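Local coordinates for protein endo-beta-mannanase (Opitutaceae bacterium TAV5, PDB 7BOB) that hydrolyses beta-1,4-linked mannosides as an exo-acting mannosidase of glycosyl hydrolase family 5, at residues A189-G194 against G233-T238; M225-A230 against F274-L279. All blocks are in the same frame, centred on the assembly; numbering follows the deposited sequence.

The two contacts lie side by side in the (beta/alpha)8 barrel expected of family 5, with centres about 7 Å apart. Contact 1 joins strands 191-192 and 237-241, the fifth and sixth of the barrel. Contact 2 sets the loop that leads into the sixth strand against the start of the seventh, 277-282. Along the chain the segments alternate: 189-194, 225-230, 233-238, 274-279. The link between contacts is direct, since the backbone of Leu237 pairs with that of Leu278. By bridging strands five and six, contact 1 closes the ring of parallel strands. Contact 2 packs the adjoining loop of the same chain at the side where strands six and seven begin.

Contact 1. Residues A189-G194 against G233-T238; sequences ALILSG and GIDVLT
Ile191 takes part in all three hydrogen bonds of this contact, two of them with Asp235. The backbone N of Ile191 donates to Asp235 OD2 at 3.1 Å, nearly straight at 167°, and meets the anti lone pair of that oxygen. Ile191 O accepts twice. Asp235 N binds it in the carbonyl plane at 2.9 Å, and Val236 N at 3.3 Å from a position tilted 24° off that plane. Asp235 CG turns back beside its own backbone N (chi1 -54°), which sets the carboxylate against the 189-191 backbone. OD2 also forms a salt bridge with Arg183, which bonds Ala189 O and Gly233 O as well. With an alanine here, the N-H of Ile191 would probably lose its acceptor and Arg183 its ion-pair mate.

The bridge of Leu192 with Val236 joins the fifth and sixth strands of the (beta/alpha)8 barrel and so closes its ring. Leu192 CA adds a CA-H...O contact to Val236 O at 3.3 Å.

Apolar groups fill both flanks. Leu192 and Val236 lie side by side and point the same way, with Leu192 CD2 3.7 Å from Val236 CG1. Ile191 and Ile234 instead cross at about a right angle, CG2 of Ile191 to CD1 of Ile234, and helix 168-183 covers both.

Farther along, Ser193 OG and Thr238 OG1 lie 3.2 Å apart. Each has a partner in the backbone of Cys195: Ser193 OG its N, Thr238 OG1 its O. A water accepts from Ser193 OG at 2.8 Å and, weakly, from Thr238 N.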
# COMPACT_ATOMS: atom_id res chain seq x y z
N ALA A 189 -5.19 -38.43 -20.21
CA ALA A 189 -3.87 -37.91 -19.89
C ALA A 189 -3.78 -37.49 -18.42
O ALA A 189 -4.77 -37.10 -17.79
CB ALA A 189 -3.53 -36.73 -20.79
N LEU A 190 -2.56 -37.58 -17.89
CA LEU A 190 -2.21 -36.97 -16.61
C LEU A 190 -1.78 -35.53 -16.88
O LEU A 190 -0.83 -35.29 -17.63
CB LEU A 190 -1.11 -37.76 -15.92
CG LEU A 190 -1.47 -39.19 -15.48
CD1 LEU A 190 -0.40 -39.78 -14.57
CD2 LEU A 190 -2.83 -39.23 -14.81
N ILE A 191 -2.50 -34.58 -16.28
CA ILE A 191 -2.20 -33.16 -16.38
C ILE A 191 -1.69 -32.67 -15.03
O ILE A 191 -2.29 -32.96 -13.98
CB ILE A 191 -3.43 -32.36 -16.84
CG1 ILE A 191 -4.01 -33.00 -18.11
CG2 ILE A 191 -3.07 -30.92 -17.12
CD1 ILE A 191 -5.32 -32.39 -18.56
N LEU A 192 -0.57 -31.97 -15.05
CA LEU A 192 -0.01 -31.35 -13.86
C LEU A 192 -0.20 -29.84 -13.98
O LEU A 192 -0.28 -29.30 -15.09
CB LEU A 192 1.48 -31.67 -13.71
CG LEU A 192 1.91 -33.13 -13.91
CD1 LEU A 192 2.43 -33.38 -15.30
CD2 LEU A 192 2.98 -33.46 -12.90
N SER A 193 -0.29 -29.18 -12.83
CA SER A 193 -0.52 -27.73 -12.83
C SER A 193 0.73 -26.96 -13.24
O SER A 193 0.63 -26.00 -14.00
CB SER A 193 -0.98 -27.27 -11.44
OG SER A 193 0.13 -27.10 -10.58
N GLY A 194 1.91 -27.34 -12.75
CA GLY A 194 3.10 -26.54 -12.96
C GLY A 194 3.30 -25.41 -11.95
O GLY A 194 4.24 -24.61 -12.11
N GLY A 233 -9.63 -30.56 -13.27
CA GLY A 233 -8.95 -31.24 -14.34
C GLY A 233 -7.48 -31.52 -14.12
O GLY A 233 -6.82 -32.02 -15.04
N ILE A 234 -6.94 -31.24 -12.93
CA ILE A 234 -5.52 -31.44 -12.64
C ILE A 234 -5.36 -32.74 -11.85
O ILE A 234 -5.93 -32.88 -10.76
CB ILE A 234 -4.94 -30.26 -11.86
CG1 ILE A 234 -5.00 -28.98 -12.71
CG2 ILE A 234 -3.51 -30.57 -11.42
CD1 ILE A 234 -4.06 -29.02 -13.88
N ASP A 235 -4.61 -33.70 -12.39
CA ASP A 235 -4.46 -34.98 -11.71
C ASP A 235 -3.32 -34.96 -10.70
O ASP A 235 -3.39 -35.68 -9.70
CB ASP A 235 -4.21 -36.13 -12.72
CG ASP A 235 -5.28 -36.20 -13.78
OD1 ASP A 235 -6.41 -36.63 -13.47
OD2 ASP A 235 -5.00 -35.79 -14.93
N VAL A 236 -2.26 -34.21 -10.97
CA VAL A 236 -1.06 -34.22 -10.14
C VAL A 236 -0.72 -32.79 -9.74
O VAL A 236 -0.35 -31.98 -10.60
CB VAL A 236 0.14 -34.86 -10.86
CG1 VAL A 236 1.34 -34.83 -9.94
CG2 VAL A 236 -0.19 -36.30 -11.30
N LEU A 237 -0.83 -32.49 -8.46
CA LEU A 237 -0.36 -31.21 -7.95
C LEU A 237 1.16 -31.15 -8.07
O LEU A 237 1.83 -32.19 -8.08
CB LEU A 237 -0.78 -31.04 -6.49
CG LEU A 237 -2.27 -31.27 -6.25
CD1 LEU A 237 -2.63 -30.99 -4.77
CD2 LEU A 237 -3.08 -30.37 -7.19
N THR A 238 1.70 -29.95 -8.19
CA THR A 238 3.15 -29.79 -8.21
C THR A 238 3.63 -28.84 -7.11
O THR A 238 2.87 -28.01 -6.60
CB THR A 238 3.64 -29.27 -9.57
OG1 THR A 238 3.13 -27.95 -9.77
CG2 THR A 238 3.16 -30.17 -10.71
O HOH W 1 -0.89 -27.82 -8.11

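Contact 2. Residues M225-A230 against F274-L279; sequences MVPNPA and FGPVLL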
# COMPACT_ATOMS: atom_id res chain seq x y z
N MET A 225 -13.17 -36.97 -11.88
CA MET A 225 -12.71 -37.25 -10.55
C MET A 225 -11.34 -36.63 -10.52
O MET A 225 -10.49 -37.06 -11.23
CB MET A 225 -12.63 -38.76 -10.34
CG MET A 225 -13.99 -39.46 -10.35
SD MET A 225 -14.02 -41.25 -10.03
CE MET A 225 -13.44 -41.90 -11.59
N VAL A 226 -11.14 -35.61 -9.71
CA VAL A 226 -9.83 -34.97 -9.62
C VAL A 226 -9.56 -34.72 -8.14
O VAL A 226 -10.50 -34.41 -7.39
CB VAL A 226 -9.83 -33.70 -10.49
CG1 VAL A 226 -8.84 -32.68 -10.00
CG2 VAL A 226 -9.55 -34.04 -11.96
N PRO A 227 -8.32 -34.86 -7.65
CA PRO A 227 -8.12 -34.77 -6.19
C PRO A 227 -8.37 -33.39 -5.61
O PRO A 227 -8.91 -33.29 -4.51
CB PRO A 227 -6.67 -35.22 -5.99
CG PRO A 227 -6.01 -35.01 -7.27
CD PRO A 227 -7.06 -35.16 -8.35
N ASN A 228 -8.01 -32.31 -6.32
CA ASN A 228 -8.09 -30.95 -5.79
C ASN A 228 -9.06 -30.14 -6.65
O ASN A 228 -8.66 -29.47 -7.61
CB ASN A 228 -6.70 -30.30 -5.75
CG ASN A 228 -6.74 -28.81 -5.33
OD1 ASN A 228 -7.67 -28.37 -4.65
ND2 ASN A 228 -5.74 -28.04 -5.77
N PRO A 229 -10.35 -30.14 -6.30
CA PRO A 229 -11.37 -29.48 -7.16
C PRO A 229 -11.15 -27.99 -7.40
O PRO A 229 -11.73 -27.45 -8.35
CB PRO A 229 -12.68 -29.73 -6.40
CG PRO A 229 -12.38 -30.87 -5.45
CD PRO A 229 -10.94 -30.72 -5.08
N ALA A 230 -10.35 -27.30 -6.58
CA ALA A 230 -10.05 -25.90 -6.85
C ALA A 230 -9.15 -25.75 -8.06
O ALA A 230 -9.03 -24.64 -8.58
CB ALA A 230 -9.39 -25.24 -5.64
N PHE A 274 -3.78 -32.47 -0.25
CA PHE A 274 -4.85 -32.19 -1.19
C PHE A 274 -4.82 -33.07 -2.44
O PHE A 274 -5.81 -33.07 -3.19
CB PHE A 274 -4.83 -30.71 -1.59
CG PHE A 274 -5.08 -29.78 -0.43
CD1 PHE A 274 -4.07 -29.48 0.46
CD2 PHE A 274 -6.35 -29.28 -0.19
CE1 PHE A 274 -4.30 -28.65 1.57
CE2 PHE A 274 -6.60 -28.45 0.92
CZ PHE A 274 -5.57 -28.13 1.79
N GLY A 275 -3.75 -33.83 -2.66
CA GLY A 275 -3.65 -34.69 -3.81
C GLY A 275 -2.22 -35.14 -3.97
O GLY A 275 -1.33 -34.73 -3.23
N PRO A 276 -1.97 -36.00 -4.96
CA PRO A 276 -0.58 -36.42 -5.20
C PRO A 276 0.25 -35.23 -5.65
O PRO A 276 -0.26 -34.29 -6.28
CB PRO A 276 -0.72 -37.49 -6.30
CG PRO A 276 -2.04 -37.21 -6.96
CD PRO A 276 -2.93 -36.55 -5.93
N VAL A 277 1.53 -35.24 -5.29
CA VAL A 277 2.36 -34.06 -5.50
C VAL A 277 3.73 -34.47 -6.03
O VAL A 277 4.40 -35.33 -5.45
CB VAL A 277 2.50 -33.20 -4.21
CG1 VAL A 277 3.12 -33.98 -3.12
CG2 VAL A 277 3.35 -32.01 -4.50
N LEU A 278 4.11 -33.85 -7.15
CA LEU A 278 5.41 -34.01 -7.79
C LEU A 278 6.31 -32.85 -7.40
O LEU A 278 5.93 -31.68 -7.55
CB LEU A 278 5.24 -34.04 -9.32
CG LEU A 278 6.52 -34.02 -10.16
CD1 LEU A 278 7.29 -35.29 -9.83
CD2 LEU A 278 6.26 -33.98 -11.68
N LEU A 279 7.52 -33.16 -6.92
CA LEU A 279 8.52 -32.12 -6.71
C LEU A 279 9.07 -31.77 -8.08
O LEU A 279 10.13 -32.24 -8.50
CB LEU A 279 9.62 -32.58 -5.76
CG LEU A 279 10.61 -31.48 -5.35
CD1 LEU A 279 9.88 -30.37 -4.62
CD2 LEU A 279 11.78 -32.00 -4.49
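The side chains of Pro227 and Pro276 cross at about a right angle, Pro227 CG to Pro276 CD at 3.7 Å. The contact belongs to the (beta/alpha)8 barrel. It packs the loop that leads into the sixth strand against the start of the seventh, and no hydrogen bond crosses it. Pro227 CB rests on the backbone, 3.6 Å from Phe274 O and 3.8 Å from Gly275 CA. Gly275 is the first residue to leave helical angles after helix 258-272, with a positive phi of 166°. Pro227 CB lies close over this glycine, where there is no side chain.

Asn228 CG stands opposite the backbone N (chi1 174°), and the amide reaches the 207-209 backbone. There ND2 donates to Arg207 O and OD1 accepts from Gly209 N, which holds both ends of the amide. OD1 also takes a weak bond from Ala230 N at 3.5 Å. The ring of Phe274 leads away from the loop and makes an edge-to-face stack with Trp389. Its carbonyl stays behind at the contact, with Phe274 O 3.9 Å from Asn228 CB.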